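Local coordinates for virulence sensor protein BvgS (Bordetella pertussis, PDB 6ZJ8) that acts as a sensor histidine kinase in virulence control, its PAS domain probably taking part in passing the signal on to the kinase, at residues A[57-61]-A[62-66]; A[72-75]-A[76-80]; A[106-109]-A[110-114]. All blocks are in the same frame, centred on the assembly; numbering follows the deposited sequence.

Interaction 1: A[57-61]-A[62-66]; sequences FGVTA and DAVLG
A short 3-10 turn, spanning residues 61 to 63 in the loop of the PAS fold that follows helix 51-57, brings the backbone of Val64 and Leu65 back onto Ala61. Ala61 O takes two bonds: Val64 N reaches it at 2.9 Å from above the carbonyl plane, while Leu65 N at 3.0 Å comes almost straight down the C=O direction. One step earlier, Ala63 N bonds to Thr60 O at 3.2 Å.

Side chains close the turn on both flanks. Leu65 turns its end back so that CD1 rests on Ala61 CB at 3.7 Å. Val59 and Val64 cross at about a right angle, CG2 against CG2 at 4.1 Å. The Val64 methyl gets there because CG1 is anti to the backbone N (chi1 -179°), which leaves CG2 beside that nitrogen and facing Val59.

Just upstream, Gly58 is the C-prime residue of the Schellman motif that ends helix 51-57. The turn packs against three elements: Val64 lies on Leu54 of helix 51-57, on Met84 of helix 79-87 and on Met46 and Cys49 of strand 46-49, while Val59 touches Leu80.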
ATOM      1  N   PHE A  57       8.849   4.002  -1.398  1.00 58.87           N
ATOM      2  CA  PHE A  57       9.257   5.339  -0.995  1.00 55.89           C
ATOM      3  C   PHE A  57      10.670   5.383  -0.431  1.00 58.77           C
ATOM      4  O   PHE A  57      11.162   6.472  -0.117  1.00 60.18           O
ATOM      5  CB  PHE A  57       8.268   5.887   0.039  1.00 56.58           C
ATOM      6  CG  PHE A  57       6.831   5.698  -0.349  1.00 56.27           C
ATOM      7  CD1 PHE A  57       6.192   6.621  -1.161  1.00 57.31           C
ATOM      8  CD2 PHE A  57       6.120   4.593   0.087  1.00 57.20           C
ATOM      9  CE1 PHE A  57       4.870   6.448  -1.524  1.00 56.92           C
ATOM     10  CE2 PHE A  57       4.799   4.415  -0.275  1.00 56.82           C
ATOM     11  CZ  PHE A  57       4.173   5.342  -1.082  1.00 56.46           C
ATOM     12  N   GLY A  58      11.330   4.237  -0.289  1.00 59.44           N
ATOM     13  CA  GLY A  58      12.686   4.222   0.222  1.00 61.93           C
ATOM     14  C   GLY A  58      12.807   4.569   1.687  1.00 64.39           C
ATOM     15  O   GLY A  58      13.828   5.129   2.097  1.00 68.36           O
ATOM     16  N   VAL A  59      11.794   4.248   2.493  1.00 59.57           N
ATOM     17  CA  VAL A  59      11.833   4.530   3.924  1.00 60.01           C
ATOM     18  C   VAL A  59      11.765   3.229   4.712  1.00 61.25           C
ATOM     19  O   VAL A  59      11.603   2.147   4.139  1.00 60.49           O
ATOM     20  CB  VAL A  59      10.694   5.478   4.349  1.00 59.36           C
ATOM     21  CG1 VAL A  59      10.764   6.781   3.569  1.00 58.98           C
ATOM     22  CG2 VAL A  59       9.333   4.808   4.173  1.00 58.53           C
ATOM     23  N   THR A  60      11.889   3.332   6.031  1.00 64.85           N
ATOM     24  CA  THR A  60      11.809   2.199   6.940  1.00 67.26           C
ATOM     25  C   THR A  60      10.495   2.252   7.708  1.00 69.63           C
ATOM     26  O   THR A  60       9.744   3.230   7.642  1.00 70.04           O
ATOM     27  CB  THR A  60      12.991   2.195   7.916  1.00 70.86           C
ATOM     28  OG1 THR A  60      12.985   3.405   8.681  1.00 80.15           O
ATOM     29  CG2 THR A  60      14.310   2.081   7.170  1.00 74.55           C
ATOM     30  N   ALA A  61      10.224   1.176   8.451  1.00 73.69           N
ATOM     31  CA  ALA A  61       8.981   1.100   9.210  1.00 74.43           C
ATOM     32  C   ALA A  61       8.921   2.161  10.301  1.00 79.79           C
ATOM     33  O   ALA A  61       7.834   2.653  10.624  1.00 77.47           O
ATOM     34  CB  ALA A  61       8.822  -0.292   9.819  1.00 72.27           C
ATOM     35  N   ASP A  62      10.068   2.528  10.878  1.00 78.34           N
ATOM     36  CA  ASP A  62      10.072   3.504  11.962  1.00 86.80           C
ATOM     37  C   ASP A  62       9.517   4.855  11.533  1.00 81.55           C
ATOM     38  O   ASP A  62       9.101   5.641  12.392  1.00 79.08           O
ATOM     39  CB  ASP A  62      11.490   3.684  12.506  1.00106.63           C
ATOM     40  CG  ASP A  62      11.917   2.542  13.406  1.00115.83           C
ATOM     41  OD1 ASP A  62      11.054   1.991  14.121  1.00109.37           O
ATOM     42  OD2 ASP A  62      13.117   2.197  13.398  1.00110.16           O
ATOM     43  N   ALA A  63       9.499   5.146  10.236  1.00 84.14           N
ATOM     44  CA  ALA A  63       8.985   6.411   9.735  1.00 82.23           C
ATOM     45  C   ALA A  63       7.491   6.377   9.444  1.00 76.82           C
ATOM     46  O   ALA A  63       6.927   7.413   9.076  1.00 75.71           O
ATOM     47  CB  ALA A  63       9.737   6.818   8.463  1.00 81.43           C
ATOM     48  N   VAL A  64       6.834   5.228   9.609  1.00 75.87           N
ATOM     49  CA  VAL A  64       5.451   5.072   9.176  1.00 73.29           C
ATOM     50  C   VAL A  64       4.571   4.564  10.309  1.00 72.19           C
ATOM     51  O   VAL A  64       3.495   5.117  10.567  1.00 71.18           O
ATOM     52  CB  VAL A  64       5.364   4.123   7.965  1.00 70.89           C
ATOM     53  CG1 VAL A  64       3.922   3.978   7.515  1.00 68.64           C
ATOM     54  CG2 VAL A  64       6.247   4.627   6.836  1.00 70.01           C
ATOM     55  N   LEU A  65       5.007   3.501  10.983  1.00 69.25           N
ATOM     56  CA  LEU A  65       4.178   2.872  12.002  1.00 66.44           C
ATOM     57  C   LEU A  65       3.830   3.867  13.102  1.00 66.72           C
ATOM     58  O   LEU A  65       4.695   4.594  13.600  1.00 66.59           O
ATOM     59  CB  LEU A  65       4.900   1.663  12.596  1.00 66.27           C
ATOM     60  CG  LEU A  65       5.223   0.525  11.626  1.00 65.93           C
ATOM     61  CD1 LEU A  65       6.083  -0.511  12.319  1.00 65.26           C
ATOM     62  CD2 LEU A  65       3.956  -0.118  11.076  1.00 63.13           C
ATOM     63  N   GLY A  66       2.555   3.887  13.484  1.00 66.81           N
ATOM     64  CA  GLY A  66       2.068   4.802  14.492  1.00 67.90           C
ATOM     65  C   GLY A  66       1.813   6.211  14.008  1.00 69.85           C
ATOM     66  O   GLY A  66       1.411   7.059  14.813  1.00 71.51           O
TER

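Interaction 2: A[72-75]-A[76-80]; sequences ANVV and GDPAL
The flat carbonyl group of Val74 receives Asp77 N at 3.1 Å, with the donor standing above the carbonyl plane, 35° out of it. The puckered Pro78 ring offers its CG-CD edge to the same part of the chain: CD lies 3.5 Å from Val75 O and 3.7 Å from Val74 O, so this one ring carbon is close to two carbonyl oxygens in succession. The same edge also meets Val74 CB, which lies 3.8 Å from both Pro78 CG and Pro78 CD.

The way Val74 touches the ring follows from its torsion. With CG1 anti to the backbone N (chi1 -174°) and CG2 beside that nitrogen, the methine hydrogen on CB is the part aimed at the proline, and the two methyls stand back from it. Val75, the next residue, points its side chain away from the segment that follows.

Asp77 also points away at its base, but CG lies beside the backbone N and the carboxylate swings back. OD1 ends 3.9 Å from Val74 O. Both are acceptors, so this proximity adds no bond to the one made by Asp77 N.

Helix 79-87 starts directly after, with Pro78 in the N-cap position; its ring has no hydroxyl or carboxylate to offer the first helical N-H groups. The chain from Val74 to Asp77 is a type II beta turn, with Val75 and Gly76 at its corners and the second corner at a positive phi of 81°, which favours glycine. It reverses the chain at the surface of the PAS fold and leads into the helix.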
ATOM      1  N   ALA A  72      -5.636  16.636   4.573  1.00 73.93           N
ATOM      2  CA  ALA A  72      -5.309  18.019   4.272  1.00 74.47           C
ATOM      3  C   ALA A  72      -3.802  18.192   4.117  1.00 73.39           C
ATOM      4  O   ALA A  72      -2.999  17.414   4.642  1.00 72.40           O
ATOM      5  CB  ALA A  72      -5.831  18.945   5.369  1.00 75.08           C
ATOM      6  N   ASN A  73      -3.424  19.230   3.379  1.00 71.92           N
ATOM      7  CA  ASN A  73      -2.013  19.532   3.179  1.00 70.65           C
ATOM      8  C   ASN A  73      -1.398  20.033   4.480  1.00 71.03           C
ATOM      9  O   ASN A  73      -1.960  20.902   5.152  1.00 70.30           O
ATOM     10  CB  ASN A  73      -1.846  20.577   2.077  1.00 71.47           C
ATOM     11  CG  ASN A  73      -2.599  20.214   0.813  1.00 72.31           C
ATOM     12  OD1 ASN A  73      -2.160  19.365   0.038  1.00 70.71           O
ATOM     13  ND2 ASN A  73      -3.740  20.859   0.599  1.00 72.99           N
ATOM     14  N   VAL A  74      -0.251  19.478   4.835  1.00 72.71           N
ATOM     15  CA  VAL A  74       0.475  19.872   6.035  1.00 72.60           C
ATOM     16  C   VAL A  74       1.382  21.044   5.693  1.00 73.21           C
ATOM     17  O   VAL A  74       1.848  21.183   4.557  1.00 73.40           O
ATOM     18  CB  VAL A  74       1.283  18.687   6.605  1.00 71.67           C
ATOM     19  CG1 VAL A  74       1.908  19.061   7.941  1.00 71.62           C
ATOM     20  CG2 VAL A  74       0.401  17.452   6.743  1.00 70.18           C
ATOM     21  N   VAL A  75       1.632  21.905   6.686  1.00 71.52           N
ATOM     22  CA  VAL A  75       2.558  23.010   6.486  1.00 71.38           C
ATOM     23  C   VAL A  75       3.908  22.460   6.044  1.00 72.99           C
ATOM     24  O   VAL A  75       4.336  21.382   6.472  1.00 73.67           O
ATOM     25  CB  VAL A  75       2.704  23.847   7.769  1.00 75.32           C
ATOM     26  CG1 VAL A  75       1.360  24.445   8.166  1.00 77.67           C
ATOM     27  CG2 VAL A  75       3.284  23.000   8.900  1.00 74.65           C
ATOM     28  N   GLY A  76       4.586  23.209   5.178  1.00 73.07           N
ATOM     29  CA  GLY A  76       5.876  22.804   4.668  1.00 74.99           C
ATOM     30  C   GLY A  76       5.839  21.799   3.540  1.00 73.09           C
ATOM     31  O   GLY A  76       6.902  21.456   3.007  1.00 72.44           O
ATOM     32  N   ASP A  77       4.662  21.311   3.156  1.00 73.54           N
ATOM     33  CA  ASP A  77       4.516  20.376   2.051  1.00 73.54           C
ATOM     34  C   ASP A  77       5.477  19.191   2.216  1.00 71.85           C
ATOM     35  O   ASP A  77       6.312  18.938   1.337  1.00 71.47           O
ATOM     36  CB  ASP A  77       4.747  21.068   0.717  1.00 76.09           C
ATOM     37  CG  ASP A  77       3.874  22.292   0.539  1.00 77.51           C
ATOM     38  OD1 ASP A  77       2.674  22.216   0.873  1.00 82.61           O
ATOM     39  OD2 ASP A  77       4.387  23.330   0.069  1.00 78.36           O
ATOM     40  N   PRO A  78       5.388  18.458   3.321  1.00 70.19           N
ATOM     41  CA  PRO A  78       6.341  17.363   3.552  1.00 67.91           C
ATOM     42  C   PRO A  78       6.221  16.295   2.476  1.00 66.70           C
ATOM     43  O   PRO A  78       5.124  15.851   2.130  1.00 66.44           O
ATOM     44  CB  PRO A  78       5.946  16.837   4.937  1.00 67.04           C
ATOM     45  CG  PRO A  78       4.526  17.248   5.116  1.00 67.91           C
ATOM     46  CD  PRO A  78       4.373  18.546   4.385  1.00 70.50           C
ATOM     47  N   ALA A  79       7.374  15.876   1.951  1.00 68.72           N
ATOM     48  CA  ALA A  79       7.386  15.012   0.775  1.00 67.75           C
ATOM     49  C   ALA A  79       6.782  13.646   1.078  1.00 65.60           C
ATOM     50  O   ALA A  79       5.896  13.177   0.356  1.00 66.27           O
ATOM     51  CB  ALA A  79       8.815  14.864   0.253  1.00 66.28           C
ATOM     52  N   LEU A  80       7.250  12.990   2.144  1.00 64.98           N
ATOM     53  CA  LEU A  80       6.863  11.602   2.378  1.00 64.28           C
ATOM     54  C   LEU A  80       5.349  11.465   2.481  1.00 63.95           C
ATOM     55  O   LEU A  80       4.742  10.625   1.804  1.00 64.34           O
ATOM     56  CB  LEU A  80       7.542  11.069   3.642  1.00 65.15           C
ATOM     57  CG  LEU A  80       7.415   9.554   3.842  1.00 65.67           C
ATOM     58  CD1 LEU A  80       8.058   8.801   2.682  1.00 61.81           C
ATOM     59  CD2 LEU A  80       8.028   9.112   5.163  1.00 66.73           C
TER

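Interaction 3: A[106-109]-A[110-114]; sequences TLHG and RTRHV
This is the tip of the beta hairpin formed by strands 99-107 and 110-122 at the outer side of the antiparallel PAS sheet, and Leu107 faces Arg110 across its type I' turn. The two form a hydrogen-bonded pair: Leu107 N gives to Arg110 O at 2.9 Å and Arg110 N to Leu107 O at 3.0 Å. His108 and Gly109 make the corner, both with positive phi.

The next pair, Thr106 and Thr111, is non-hydrogen-bonded in its backbone but joined through side chains, OG1 to OG1 at 3.0 Å. A water 2.6 Å from Thr111 OG1 makes a weak bond to Gly109 O.

Arg112 reaches back to the turn. Its chain bends sharply at chi2 (102°), which carries the guanidinium alongside the turn carbonyls. NH2 gives to Leu107 O at 2.8 Å, and NE gives to Arg110 O at 3.1 Å, the oxygen lying almost in the guanidinium plane. Leu107 covers one face with CB and CD2; over the opposite face lies Arg110 NH2, about 3.0 Å above the plane and toward the rim. Arg110 NH1 in turn reaches His108 O through a water. Leu107, buried, packs against Phe57 of helix 51-57 and Phe87 of helix 79-87. Arg112 touches Asp137 of strand 128-137.

Each of the two carbonyl oxygens thus accepts two N-H groups from opposite faces of its plane, one from the backbone and one from Arg112. The double grip fixes the rotation of the Arg112 guanidinium. The two carbonyl oxygens that Arg112 grips would probably ease the closeness of the two guanidinium groups.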
ATOM      1  N   THR A 106       2.742   9.676  -9.854  1.00 53.95           N
ATOM      2  CA  THR A 106       4.076  10.085 -10.267  1.00 53.65           C
ATOM      3  C   THR A 106       4.980  10.143  -9.045  1.00 53.77           C
ATOM      4  O   THR A 106       4.648  10.795  -8.051  1.00 54.07           O
ATOM      5  CB  THR A 106       4.036  11.442 -10.971  1.00 55.40           C
ATOM      6  OG1 THR A 106       3.153  11.366 -12.099  1.00 56.08           O
ATOM      7  CG2 THR A 106       5.422  11.840 -11.447  1.00 55.63           C
ATOM      8  N   LEU A 107       6.122   9.466  -9.129  1.00 53.85           N
ATOM      9  CA  LEU A 107       7.034   9.340  -8.001  1.00 53.40           C
ATOM     10  C   LEU A 107       8.417   9.021  -8.546  1.00 55.11           C
ATOM     11  O   LEU A 107       8.563   8.110  -9.367  1.00 52.85           O
ATOM     12  CB  LEU A 107       6.568   8.240  -7.037  1.00 53.40           C
ATOM     13  CG  LEU A 107       7.499   7.914  -5.868  1.00 53.36           C
ATOM     14  CD1 LEU A 107       7.525   9.055  -4.870  1.00 54.12           C
ATOM     15  CD2 LEU A 107       7.071   6.617  -5.199  1.00 53.03           C
ATOM     16  N   HIS A 108       9.422   9.766  -8.090  1.00 53.62           N
ATOM     17  CA  HIS A 108      10.805   9.536  -8.504  1.00 53.71           C
ATOM     18  C   HIS A 108      10.955   9.690 -10.016  1.00 54.68           C
ATOM     19  O   HIS A 108      11.694   8.946 -10.666  1.00 55.42           O
ATOM     20  CB  HIS A 108      11.289   8.154  -8.054  1.00 53.88           C
ATOM     21  CG  HIS A 108      11.166   7.919  -6.581  1.00 53.61           C
ATOM     22  ND1 HIS A 108      10.986   6.663  -6.044  1.00 53.14           N
ATOM     23  CD2 HIS A 108      11.206   8.777  -5.533  1.00 52.98           C
ATOM     24  CE1 HIS A 108      10.915   6.756  -4.727  1.00 52.74           C
ATOM     25  NE2 HIS A 108      11.046   8.027  -4.392  1.00 53.90           N
ATOM     26  N   GLY A 109      10.236  10.657 -10.582  1.00 54.71           N
ATOM     27  CA  GLY A 109      10.279  10.910 -12.005  1.00 55.22           C
ATOM     28  C   GLY A 109       9.586   9.883 -12.871  1.00 54.73           C
ATOM     29  O   GLY A 109       9.630  10.008 -14.101  1.00 55.86           O
ATOM     30  N   ARG A 110       8.945   8.876 -12.280  1.00 54.27           N
ATOM     31  CA  ARG A 110       8.286   7.805 -13.016  1.00 53.90           C
ATOM     32  C   ARG A 110       6.799   7.807 -12.685  1.00 53.36           C
ATOM     33  O   ARG A 110       6.423   7.879 -11.510  1.00 54.02           O
ATOM     34  CB  ARG A 110       8.908   6.441 -12.675  1.00 52.98           C
ATOM     35  CG  ARG A 110       9.936   5.961 -13.692  1.00 54.03           C
ATOM     36  CD  ARG A 110      10.664   4.684 -13.267  1.00 52.74           C
ATOM     37  NE  ARG A 110       9.815   3.757 -12.523  1.00 51.55           N
ATOM     38  CZ  ARG A 110       9.948   3.473 -11.228  1.00 51.67           C
ATOM     39  NH1 ARG A 110      10.907   4.034 -10.501  1.00 52.46           N
ATOM     40  NH2 ARG A 110       9.116   2.614 -10.657  1.00 51.45           N
ATOM     41  N   THR A 111       5.962   7.722 -13.717  1.00 53.44           N
ATOM     42  CA  THR A 111       4.514   7.683 -13.558  1.00 54.07           C
ATOM     43  C   THR A 111       4.033   6.242 -13.678  1.00 53.02           C
ATOM     44  O   THR A 111       4.317   5.570 -14.675  1.00 53.68           O
ATOM     45  CB  THR A 111       3.818   8.559 -14.602  1.00 53.81           C
ATOM     46  OG1 THR A 111       4.309   9.904 -14.510  1.00 54.88           O
ATOM     47  CG2 THR A 111       2.313   8.560 -14.380  1.00 53.69           C
ATOM     48  N   ARG A 112       3.306   5.772 -12.663  1.00 51.10           N
ATOM     49  CA  ARG A 112       2.832   4.398 -12.603  1.00 55.87           C
ATOM     50  C   ARG A 112       1.311   4.375 -12.569  1.00 58.99           C
ATOM     51  O   ARG A 112       0.685   5.152 -11.842  1.00 51.10           O
ATOM     52  CB  ARG A 112       3.368   3.666 -11.366  1.00 52.23           C
ATOM     53  CG  ARG A 112       4.810   3.965 -11.019  1.00 53.40           C
ATOM     54  CD  ARG A 112       4.893   4.939  -9.854  1.00 54.81           C
ATOM     55  NE  ARG A 112       6.248   5.442  -9.667  1.00 52.77           N
ATOM     56  CZ  ARG A 112       7.192   4.829  -8.962  1.00 53.65           C
ATOM     57  NH1 ARG A 112       6.946   3.670  -8.360  1.00 52.89           N
ATOM     58  NH2 ARG A 112       8.392   5.383  -8.861  1.00 55.08           N
ATOM     59  N   HIS A 113       0.728   3.478 -13.359  1.00 51.04           N
ATOM     60  CA  HIS A 113      -0.691   3.161 -13.259  1.00 52.47           C
ATOM     61  C   HIS A 113      -0.874   2.123 -12.159  1.00 49.89           C
ATOM     62  O   HIS A 113      -0.281   1.039 -12.222  1.00 53.93           O
ATOM     63  CB  HIS A 113      -1.200   2.640 -14.599  1.00 52.70           C
ATOM     64  CG  HIS A 113      -2.662   2.327 -14.614  1.00 53.55           C
ATOM     65  ND1 HIS A 113      -3.211   1.392 -15.464  1.00 53.57           N
ATOM     66  CD2 HIS A 113      -3.691   2.830 -13.891  1.00 53.44           C
ATOM     67  CE1 HIS A 113      -4.515   1.330 -15.262  1.00 54.21           C
ATOM     68  NE2 HIS A 113      -4.833   2.192 -14.313  1.00 54.49           N
ATOM     69  N   VAL A 114      -1.674   2.450 -11.146  1.00 54.78           N
ATOM     70  CA  VAL A 114      -1.819   1.602  -9.969  1.00 54.41           C
ATOM     71  C   VAL A 114      -3.286   1.264  -9.757  1.00 58.84           C
ATOM     72  O   VAL A 114      -4.184   2.063 -10.039  1.00 53.34           O
ATOM     73  CB  VAL A 114      -1.235   2.270  -8.702  1.00 54.81           C
ATOM     74  CG1 VAL A 114       0.259   2.486  -8.862  1.00 54.34           C
ATOM     75  CG2 VAL A 114      -1.948   3.586  -8.406  1.00 56.34           C
TER
HETATM   76  O   HOH W   1      12.478   6.179 -10.710  1.00 57.12           O
HETATM   77  O   HOH W   2       6.703  10.952 -14.562  1.00 56.93           O

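From the N terminus, interaction 1 closes the loop just after helix 51-57, interaction 2 turns the chain into helix 79-87, and interaction 3 forms the turn of the hairpin of strands 99-107 and 110-122. They run in series; none nests in or crosses another. Interaction 1 is the meeting point: Leu80, at the start of the helix entered through 76-80, sets CD1 against Val59 CG1 at 3.5 Å, and Phe57 CD1 lies 4.1 Å from Leu107 CD2. Interactions 2 and 3 do not touch, their nearest atoms being about 7 Å apart. Interaction 1 thus links the start of helix 79-87 to the hairpin end of the sheet, through Val59 and Phe57.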